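Local coordinates for hypothetical protein TT1561 (Thermus thermophilus, PDB 1UF3), which is of unknown function but binds calcium ions and, as a member of the calcineurin-like metallophosphoesterase superfamily, is predicted to be a phosphoesterase, at residues I39-A53 with V69-E83. Residues are numbered along the deposited sequence; the frame is centred on the assembly and turned at random.
Sequences IGNLMPKAAKSRDYA and VPGPQDAPIWEYLRE. With CA (calcium ion), chain I.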
ATOM      1  N   ILE A  39      28.395   8.309   3.441  1.00 21.72           N
ATOM      2  CA  ILE A  39      29.795   8.249   3.832  1.00 22.10           C
ATOM      3  C   ILE A  39      30.274   9.628   4.284  1.00 22.13           C
ATOM      4  O   ILE A  39      29.946  10.618   3.645  1.00 21.78           O
ATOM      5  CB  ILE A  39      30.680   7.807   2.627  1.00 21.68           C
ATOM      6  CG1 ILE A  39      30.153   6.500   2.008  1.00 23.29           C
ATOM      7  CG2 ILE A  39      32.097   7.579   3.096  1.00 21.68           C
ATOM      8  CD1 ILE A  39      30.329   5.277   2.908  1.00 22.36           C
ATOM      9  N   GLY A  40      31.056   9.693   5.365  1.00 23.69           N
ATOM     10  CA  GLY A  40      31.547  10.983   5.845  1.00 25.52           C
ATOM     11  C   GLY A  40      32.500  11.648   4.849  1.00 27.79           C
ATOM     12  O   GLY A  40      32.706  11.124   3.759  1.00 28.21           O
ATOM     13  N   ASN A  41      33.088  12.794   5.189  1.00 27.59           N
ATOM     14  CA  ASN A  41      32.890  13.481   6.467  1.00 27.45           C
ATOM     15  C   ASN A  41      31.478  14.022   6.579  1.00 24.37           C
ATOM     16  O   ASN A  41      31.014  14.743   5.702  1.00 26.08           O
ATOM     17  CB  ASN A  41      33.867  14.672   6.599  1.00 28.19           C
ATOM     18  CG  ASN A  41      35.315  14.270   6.426  1.00 28.65           C
ATOM     19  OD1 ASN A  41      35.857  13.485   7.206  1.00 29.75           O
ATOM     20  ND2 ASN A  41      35.959  14.811   5.393  1.00 29.25           N
ATOM     21  N   LEU A  42      30.781  13.675   7.654  1.00 24.81           N
ATOM     22  CA  LEU A  42      29.438  14.207   7.827  1.00 23.74           C
ATOM     23  C   LEU A  42      29.579  15.694   8.153  1.00 23.84           C
ATOM     24  O   LEU A  42      28.842  16.530   7.643  1.00 22.82           O
ATOM     25  CB  LEU A  42      28.719  13.530   9.000  1.00 24.99           C
ATOM     26  CG  LEU A  42      28.148  12.110   8.852  1.00 26.72           C
ATOM     27  CD1 LEU A  42      29.255  11.103   8.586  1.00 21.79           C
ATOM     28  CD2 LEU A  42      27.405  11.758  10.149  1.00 24.71           C
HETATM   29  N   MSE A  43      30.558  15.989   9.004  1.00 25.97           N
HETATM   30  CA  MSE A  43      30.842  17.340   9.511  1.00 27.60           C
HETATM   31  C   MSE A  43      32.325  17.671   9.394  1.00 27.62           C
HETATM   32  O   MSE A  43      33.167  16.767   9.365  1.00 27.76           O
HETATM   33  CB  MSE A  43      30.525  17.397  11.014  1.00 31.46           C
HETATM   34  CG  MSE A  43      29.079  17.423  11.396  1.00 34.23           C
HETATM   35 SE   MSE A  43      28.394  19.137  11.006  1.00 44.89          SE
HETATM   36  CE  MSE A  43      26.601  18.595  10.486  1.00 38.47           C
ATOM     37  N   PRO A  44      32.668  18.973   9.357  1.00 27.31           N
ATOM     38  CA  PRO A  44      34.074  19.380   9.276  1.00 26.20           C
ATOM     39  C   PRO A  44      34.611  19.146  10.682  1.00 28.36           C
ATOM     40  O   PRO A  44      33.835  19.086  11.640  1.00 27.29           O
ATOM     41  CB  PRO A  44      33.995  20.878   8.980  1.00 27.99           C
ATOM     42  CG  PRO A  44      32.644  21.055   8.369  1.00 29.23           C
ATOM     43  CD  PRO A  44      31.778  20.128   9.185  1.00 26.02           C
ATOM     44  N   LYS A  45      35.926  19.027  10.821  1.00 29.68           N
ATOM     45  CA  LYS A  45      36.545  18.818  12.129  1.00 30.94           C
ATOM     46  C   LYS A  45      36.019  19.810  13.186  1.00 31.91           C
ATOM     47  O   LYS A  45      35.751  19.423  14.328  1.00 30.80           O
ATOM     48  CB  LYS A  45      38.075  18.949  11.996  1.00 32.10           C
ATOM     49  CG  LYS A  45      38.865  18.933  13.294  1.00 31.20           C
ATOM     50  CD  LYS A  45      38.733  17.601  14.010  1.00 33.02           C
ATOM     51  CE  LYS A  45      39.468  17.598  15.342  1.00 32.02           C
ATOM     52  NZ  LYS A  45      40.930  17.831  15.164  1.00 32.34           N
ATOM     53  N   ALA A  46      35.857  21.075  12.789  1.00 30.86           N
ATOM     54  CA  ALA A  46      35.402  22.137  13.697  1.00 30.85           C
ATOM     55  C   ALA A  46      34.092  21.855  14.420  1.00 30.40           C
ATOM     56  O   ALA A  46      33.906  22.277  15.555  1.00 29.89           O
ATOM     57  CB  ALA A  46      35.278  23.466  12.930  1.00 30.65           C
ATOM     58  N   ALA A  47      33.178  21.167  13.747  1.00 29.76           N
ATOM     59  CA  ALA A  47      31.879  20.842  14.318  1.00 27.98           C
ATOM     60  C   ALA A  47      31.960  20.143  15.670  1.00 26.59           C
ATOM     61  O   ALA A  47      32.935  19.408  15.978  1.00 25.24           O
ATOM     62  CB  ALA A  47      31.091  19.994  13.333  1.00 26.01           C
ATOM     63  N   LYS A  48      30.930  20.395  16.475  1.00 28.29           N
ATOM     64  CA  LYS A  48      30.788  19.817  17.817  1.00 31.46           C
ATOM     65  C   LYS A  48      29.463  19.041  17.936  1.00 30.83           C
ATOM     66  O   LYS A  48      28.653  19.023  17.014  1.00 29.70           O
ATOM     67  CB  LYS A  48      30.807  20.922  18.885  1.00 33.85           C
ATOM     68  CG  LYS A  48      32.100  21.732  18.952  1.00 40.53           C
ATOM     69  CD  LYS A  48      32.109  22.649  20.193  1.00 42.38           C
ATOM     70  CE  LYS A  48      33.492  23.244  20.461  1.00 43.76           C
ATOM     71  NZ  LYS A  48      33.873  24.280  19.452  1.00 44.71           N
ATOM     72  N   SER A  49      29.237  18.431  19.093  1.00 31.51           N
ATOM     73  CA  SER A  49      28.026  17.647  19.321  1.00 31.89           C
ATOM     74  C   SER A  49      26.736  18.219  18.749  1.00 32.12           C
ATOM     75  O   SER A  49      26.052  17.555  17.962  1.00 31.74           O
ATOM     76  CB  SER A  49      27.847  17.395  20.815  1.00 31.01           C
ATOM     77  OG  SER A  49      28.920  16.624  21.319  1.00 32.81           O
ATOM     78  N   ARG A  50      26.397  19.447  19.129  1.00 32.45           N
ATOM     79  CA  ARG A  50      25.157  20.049  18.661  1.00 31.35           C
ATOM     80  C   ARG A  50      24.996  20.086  17.149  1.00 30.65           C
ATOM     81  O   ARG A  50      23.873  20.097  16.649  1.00 27.86           O
ATOM     82  CB  ARG A  50      24.985  21.463  19.227  1.00 36.02           C
ATOM     83  CG  ARG A  50      26.120  22.429  18.907  1.00 41.45           C
ATOM     84  CD  ARG A  50      25.834  23.840  19.463  1.00 46.08           C
ATOM     85  NE  ARG A  50      25.092  23.795  20.726  1.00 49.05           N
ATOM     86  CZ  ARG A  50      23.764  23.849  20.817  1.00 51.32           C
ATOM     87  NH1 ARG A  50      23.023  23.961  19.719  1.00 51.96           N
ATOM     88  NH2 ARG A  50      23.169  23.766  22.004  1.00 52.38           N
ATOM     89  N   ASP A  51      26.112  20.110  16.424  1.00 30.27           N
ATOM     90  CA  ASP A  51      26.061  20.144  14.965  1.00 29.18           C
ATOM     91  C   ASP A  51      25.631  18.767  14.438  1.00 27.96           C
ATOM     92  O   ASP A  51      24.823  18.659  13.518  1.00 29.01           O
ATOM     93  CB  ASP A  51      27.447  20.508  14.405  1.00 29.35           C
ATOM     94  CG  ASP A  51      27.968  21.838  14.944  1.00 28.32           C
ATOM     95  OD1 ASP A  51      27.264  22.838  14.753  1.00 26.73           O
ATOM     96  OD2 ASP A  51      29.068  21.873  15.543  1.00 29.01           O
ATOM     97  N   TYR A  52      26.187  17.718  15.022  1.00 27.71           N
ATOM     98  CA  TYR A  52      25.838  16.366  14.603  1.00 26.88           C
ATOM     99  C   TYR A  52      24.357  16.138  14.892  1.00 26.55           C
ATOM    100  O   TYR A  52      23.645  15.510  14.106  1.00 27.34           O
ATOM    101  CB  TYR A  52      26.715  15.350  15.339  1.00 24.09           C
ATOM    102  CG  TYR A  52      28.113  15.260  14.753  1.00 26.30           C
ATOM    103  CD1 TYR A  52      29.192  15.910  15.350  1.00 25.99           C
ATOM    104  CD2 TYR A  52      28.351  14.540  13.579  1.00 25.44           C
ATOM    105  CE1 TYR A  52      30.463  15.846  14.800  1.00 26.02           C
ATOM    106  CE2 TYR A  52      29.623  14.466  13.019  1.00 24.02           C
ATOM    107  CZ  TYR A  52      30.675  15.118  13.628  1.00 24.64           C
ATOM    108  OH  TYR A  52      31.935  15.058  13.065  1.00 24.19           O
ATOM    109  N   ALA A  53      23.876  16.694  16.001  1.00 25.52           N
ATOM    110  CA  ALA A  53      22.474  16.535  16.342  1.00 25.22           C
ATOM    111  C   ALA A  53      21.576  17.155  15.279  1.00 26.03           C
ATOM    112  O   ALA A  53      20.552  16.571  14.912  1.00 27.23           O
ATOM    113  CB  ALA A  53      22.193  17.142  17.708  1.00 25.30           C
ATOM    114  N   VAL A  69      28.946   5.971   7.862  1.00 19.43           N
ATOM    115  CA  VAL A  69      30.220   5.818   8.552  1.00 19.18           C
ATOM    116  C   VAL A  69      30.827   7.231   8.583  1.00 19.52           C
ATOM    117  O   VAL A  69      30.533   8.079   7.729  1.00 18.77           O
ATOM    118  CB  VAL A  69      31.181   4.826   7.858  1.00 20.71           C
ATOM    119  CG1 VAL A  69      30.530   3.457   7.763  1.00 23.89           C
ATOM    120  CG2 VAL A  69      31.581   5.338   6.494  1.00 17.72           C
ATOM    121  N   PRO A  70      31.656   7.508   9.586  1.00 19.57           N
ATOM    122  CA  PRO A  70      32.265   8.835   9.689  1.00 20.79           C
ATOM    123  C   PRO A  70      33.493   8.978   8.784  1.00 22.33           C
ATOM    124  O   PRO A  70      34.034   7.979   8.282  1.00 22.58           O
ATOM    125  CB  PRO A  70      32.617   8.914  11.165  1.00 16.05           C
ATOM    126  CG  PRO A  70      33.084   7.491  11.445  1.00 17.46           C
ATOM    127  CD  PRO A  70      32.085   6.626  10.696  1.00 16.25           C
ATOM    128  N   GLY A  71      33.920  10.223   8.573  1.00 24.03           N
ATOM    129  CA  GLY A  71      35.097  10.479   7.754  1.00 24.19           C
ATOM    130  C   GLY A  71      36.302  10.829   8.613  1.00 25.79           C
ATOM    131  O   GLY A  71      36.207  10.849   9.848  1.00 26.99           O
ATOM    132  N   PRO A  72      37.462  11.111   7.995  1.00 24.96           N
ATOM    133  CA  PRO A  72      38.661  11.454   8.769  1.00 24.72           C
ATOM    134  C   PRO A  72      38.500  12.701   9.659  1.00 22.77           C
ATOM    135  O   PRO A  72      39.168  12.826  10.663  1.00 23.32           O
ATOM    136  CB  PRO A  72      39.739  11.642   7.685  1.00 25.57           C
ATOM    137  CG  PRO A  72      39.213  10.771   6.528  1.00 23.93           C
ATOM    138  CD  PRO A  72      37.749  11.067   6.550  1.00 23.21           C
ATOM    139  N   GLN A  73      37.607  13.606   9.296  1.00 24.98           N
ATOM    140  CA  GLN A  73      37.393  14.817  10.084  1.00 27.67           C
ATOM    141  C   GLN A  73      36.285  14.778  11.179  1.00 28.74           C
ATOM    142  O   GLN A  73      36.103  15.752  11.918  1.00 25.90           O
ATOM    143  CB  GLN A  73      37.130  15.985   9.133  1.00 28.71           C
ATOM    144  CG  GLN A  73      38.369  16.448   8.367  1.00 31.11           C
ATOM    145  CD  GLN A  73      38.088  17.685   7.531  1.00 32.00           C
ATOM    146  OE1 GLN A  73      37.540  18.661   8.036  1.00 33.06           O
ATOM    147  NE2 GLN A  73      38.452  17.644   6.249  1.00 32.43           N
ATOM    148  N   ASP A  74      35.564  13.663  11.286  1.00 28.56           N
ATOM    149  CA  ASP A  74      34.489  13.531  12.274  1.00 28.51           C
ATOM    150  C   ASP A  74      35.050  13.183  13.654  1.00 28.80           C
ATOM    151  O   ASP A  74      34.667  12.176  14.265  1.00 28.51           O
ATOM    152  CB  ASP A  74      33.486  12.452  11.816  1.00 25.96           C
ATOM    153  CG  ASP A  74      32.627  12.912  10.665  1.00 26.39           C
ATOM    154  OD1 ASP A  74      31.913  13.934  10.812  1.00 27.09           O
ATOM    155  OD2 ASP A  74      32.655  12.257   9.598  1.00 26.89           O
ATOM    156  N   ALA A  75      35.949  14.031  14.154  1.00 28.62           N
ATOM    157  CA  ALA A  75      36.585  13.798  15.446  1.00 26.76           C
ATOM    158  C   ALA A  75      36.361  14.926  16.474  1.00 26.65           C
ATOM    159  O   ALA A  75      36.069  16.077  16.117  1.00 27.06           O
ATOM    160  CB  ALA A  75      38.093  13.558  15.227  1.00 26.34           C
ATOM    161  N   PRO A  76      36.434  14.592  17.772  1.00 24.75           N
ATOM    162  CA  PRO A  76      36.703  13.257  18.313  1.00 25.51           C
ATOM    163  C   PRO A  76      35.556  12.273  18.005  1.00 24.92           C
ATOM    164  O   PRO A  76      34.403  12.669  17.813  1.00 23.35           O
ATOM    165  CB  PRO A  76      36.881  13.521  19.809  1.00 23.26           C
ATOM    166  CG  PRO A  76      35.938  14.665  20.042  1.00 25.74           C
ATOM    167  CD  PRO A  76      36.222  15.562  18.857  1.00 25.53           C
ATOM    168  N   ILE A  77      35.904  10.997  17.956  1.00 25.18           N
ATOM    169  CA  ILE A  77      34.968   9.925  17.632  1.00 25.85           C
ATOM    170  C   ILE A  77      33.711   9.907  18.508  1.00 25.54           C
ATOM    171  O   ILE A  77      32.609   9.660  18.029  1.00 26.97           O
ATOM    172  CB  ILE A  77      35.703   8.542  17.735  1.00 24.27           C
ATOM    173  CG1 ILE A  77      34.774   7.383  17.342  1.00 24.45           C
ATOM    174  CG2 ILE A  77      36.190   8.331  19.150  1.00 25.19           C
ATOM    175  CD1 ILE A  77      34.382   7.354  15.889  1.00 22.39           C
ATOM    176  N   TRP A  78      33.880  10.197  19.790  1.00 27.00           N
ATOM    177  CA  TRP A  78      32.773  10.155  20.732  1.00 24.45           C
ATOM    178  C   TRP A  78      31.644  11.140  20.520  1.00 24.97           C
ATOM    179  O   TRP A  78      30.520  10.883  20.979  1.00 24.13           O
ATOM    180  CB  TRP A  78      33.319  10.256  22.163  1.00 24.14           C
ATOM    181  CG  TRP A  78      34.414   9.240  22.445  1.00 23.32           C
ATOM    182  CD1 TRP A  78      35.708   9.513  22.768  1.00 21.86           C
ATOM    183  CD2 TRP A  78      34.294   7.800  22.464  1.00 22.04           C
ATOM    184  NE1 TRP A  78      36.400   8.347  22.987  1.00 23.89           N
ATOM    185  CE2 TRP A  78      35.559   7.281  22.809  1.00 20.38           C
ATOM    186  CE3 TRP A  78      33.237   6.907  22.230  1.00 22.00           C
ATOM    187  CZ2 TRP A  78      35.810   5.905  22.925  1.00 21.56           C
ATOM    188  CZ3 TRP A  78      33.483   5.524  22.347  1.00 19.80           C
ATOM    189  CH2 TRP A  78      34.762   5.043  22.692  1.00 19.61           C
ATOM    190  N   GLU A  79      31.904  12.256  19.836  1.00 22.77           N
ATOM    191  CA  GLU A  79      30.836  13.221  19.580  1.00 24.35           C
ATOM    192  C   GLU A  79      29.912  12.679  18.491  1.00 23.87           C
ATOM    193  O   GLU A  79      28.675  12.686  18.633  1.00 23.48           O
ATOM    194  CB  GLU A  79      31.398  14.588  19.157  1.00 25.97           C
ATOM    195  CG  GLU A  79      32.268  15.228  20.235  1.00 31.18           C
ATOM    196  CD  GLU A  79      32.412  16.749  20.095  1.00 33.30           C
ATOM    197  OE1 GLU A  79      32.899  17.353  21.067  1.00 37.19           O
ATOM    198  OE2 GLU A  79      32.049  17.338  19.046  1.00 34.20           O
ATOM    199  N   TYR A  80      30.516  12.238  17.392  1.00 23.43           N
ATOM    200  CA  TYR A  80      29.755  11.629  16.295  1.00 23.70           C
ATOM    201  C   TYR A  80      28.986  10.441  16.909  1.00 21.99           C
ATOM    202  O   TYR A  80      27.775  10.332  16.749  1.00 24.53           O
ATOM    203  CB  TYR A  80      30.717  11.112  15.201  1.00 23.88           C
ATOM    204  CG  TYR A  80      30.194   9.959  14.317  1.00 22.91           C
ATOM    205  CD1 TYR A  80      29.365  10.210  13.220  1.00 23.73           C
ATOM    206  CD2 TYR A  80      30.548   8.633  14.577  1.00 21.50           C
ATOM    207  CE1 TYR A  80      28.903   9.170  12.396  1.00 24.09           C
ATOM    208  CE2 TYR A  80      30.091   7.576  13.752  1.00 23.14           C
ATOM    209  CZ  TYR A  80      29.274   7.855  12.665  1.00 23.94           C
ATOM    210  OH  TYR A  80      28.849   6.841  11.813  1.00 26.34           O
ATOM    211  N   LEU A  81      29.699   9.584  17.636  1.00 22.28           N
ATOM    212  CA  LEU A  81      29.093   8.392  18.233  1.00 24.41           C
ATOM    213  C   LEU A  81      27.915   8.660  19.186  1.00 26.02           C
ATOM    214  O   LEU A  81      26.896   7.953  19.142  1.00 25.37           O
ATOM    215  CB  LEU A  81      30.151   7.563  18.966  1.00 22.81           C
ATOM    216  CG  LEU A  81      29.747   6.093  19.206  1.00 23.91           C
ATOM    217  CD1 LEU A  81      29.705   5.368  17.841  1.00 19.66           C
ATOM    218  CD2 LEU A  81      30.732   5.380  20.132  1.00 23.98           C
ATOM    219  N   ARG A  82      28.031   9.672  20.040  1.00 25.41           N
ATOM    220  CA  ARG A  82      26.947   9.951  20.972  1.00 24.84           C
ATOM    221  C   ARG A  82      25.683  10.422  20.310  1.00 24.84           C
ATOM    222  O   ARG A  82      24.574  10.012  20.696  1.00 22.35           O
ATOM    223  CB  ARG A  82      27.346  10.988  22.017  1.00 27.97           C
ATOM    224  CG  ARG A  82      26.282  11.101  23.128  1.00 30.25           C
ATOM    225  CD  ARG A  82      26.898  11.459  24.466  1.00 35.38           C
ATOM    226  NE  ARG A  82      25.958  11.210  25.558  1.00 37.58           N
ATOM    227  CZ  ARG A  82      26.146  11.592  26.816  1.00 37.24           C
ATOM    228  NH1 ARG A  82      27.245  12.252  27.165  1.00 38.22           N
ATOM    229  NH2 ARG A  82      25.237  11.303  27.733  1.00 37.40           N
ATOM    230  N   GLU A  83      25.844  11.305  19.328  1.00 23.50           N
ATOM    231  CA  GLU A  83      24.711  11.850  18.619  1.00 22.49           C
ATOM    232  C   GLU A  83      24.063  10.804  17.706  1.00 22.44           C
ATOM    233  O   GLU A  83      22.864  10.882  17.429  1.00 22.39           O
ATOM    234  CB  GLU A  83      25.133  13.096  17.825  1.00 22.89           C
ATOM    235  CG  GLU A  83      25.590  14.252  18.728  1.00 22.92           C
ATOM    236  CD  GLU A  83      24.505  14.679  19.712  1.00 26.16           C
ATOM    237  OE1 GLU A  83      24.852  15.136  20.824  1.00 29.87           O
ATOM    238  OE2 GLU A  83      23.305  14.572  19.375  1.00 26.11           O
TER
HETATM  239 CA    CA I 901      34.675  17.946  15.901  1.00 29.86          CA
HETATM  240  O   HOH W   1      39.077  14.488   4.951  1.00 38.82           O
HETATM  241  O   HOH W   2      33.711  17.246  13.721  1.00 22.15           O
HETATM  242  O   HOH W   3      30.526  19.032  21.685  1.00 42.03           O
HETATM  243  O   HOH W   4      32.938  16.313  16.777  1.00 26.08           O
HETATM  244  O   HOH W   5      34.477  18.589  18.282  1.00 24.32           O
HETATM  245  O   HOH W   6      36.570  19.471  17.293  1.00 31.71           O
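Asp74 reaches from the 69-83 segment into the loop of 39-53 and takes four hydrogen bonds on its carboxylate. Its CG lies beside its own backbone N (chi1 -73°), which turns the group toward that loop. CB passes the hydroxyl of Tyr52, and CG faces the amide of Leu42. At the tip the two oxygens divide the work. OD2 accepts from Leu42 N at 3.0 Å on its syn lone pair and from Gly71 N on its anti lone pair. OD1 accepts from Met43 N, again syn, and from Tyr52 OH at 2.5 Å on the anti side. Asp74 OD1 lies at the edge of the Tyr52 ring, in its plane, while the carboxylate plane is turned 60° from the ring.

That ring is packed on both faces. Tyr80 CA sits over its centre, a CH-pi contact 4.2 Å from the centroid, and CG of selenomethionine Met43 covers the opposite face nearer the rim. Leu42 CD2 touches the edge of the Tyr80 ring at CE1, while Tyr80 OH is hydrogen-bonded to Asn96 OD1.

Two side-chain amides join the loops further along. Asn41 OD1 receives Gln73 N at 2.7 Å, the donor standing above the carbonyl plane. Gln73 OE1 accepts from Lys45 N, which lies in the carbonyl plane on a lone pair.

A calcium ion ties the segments beside this network. It is held by the carbonyl oxygens of Lys45, Ala47 and Ala75 and by four waters. Two of these donate to Glu79 OE2, so Glu79 acts from the second shell.

The loops follow adjacent parallel strands, 35-39 and 66-69, where the calcineurin-like superfamily usually places active-site motifs. With each oxygen accepting two hydrogen bonds, the buried Asp74 carboxylate is fixed in rotation.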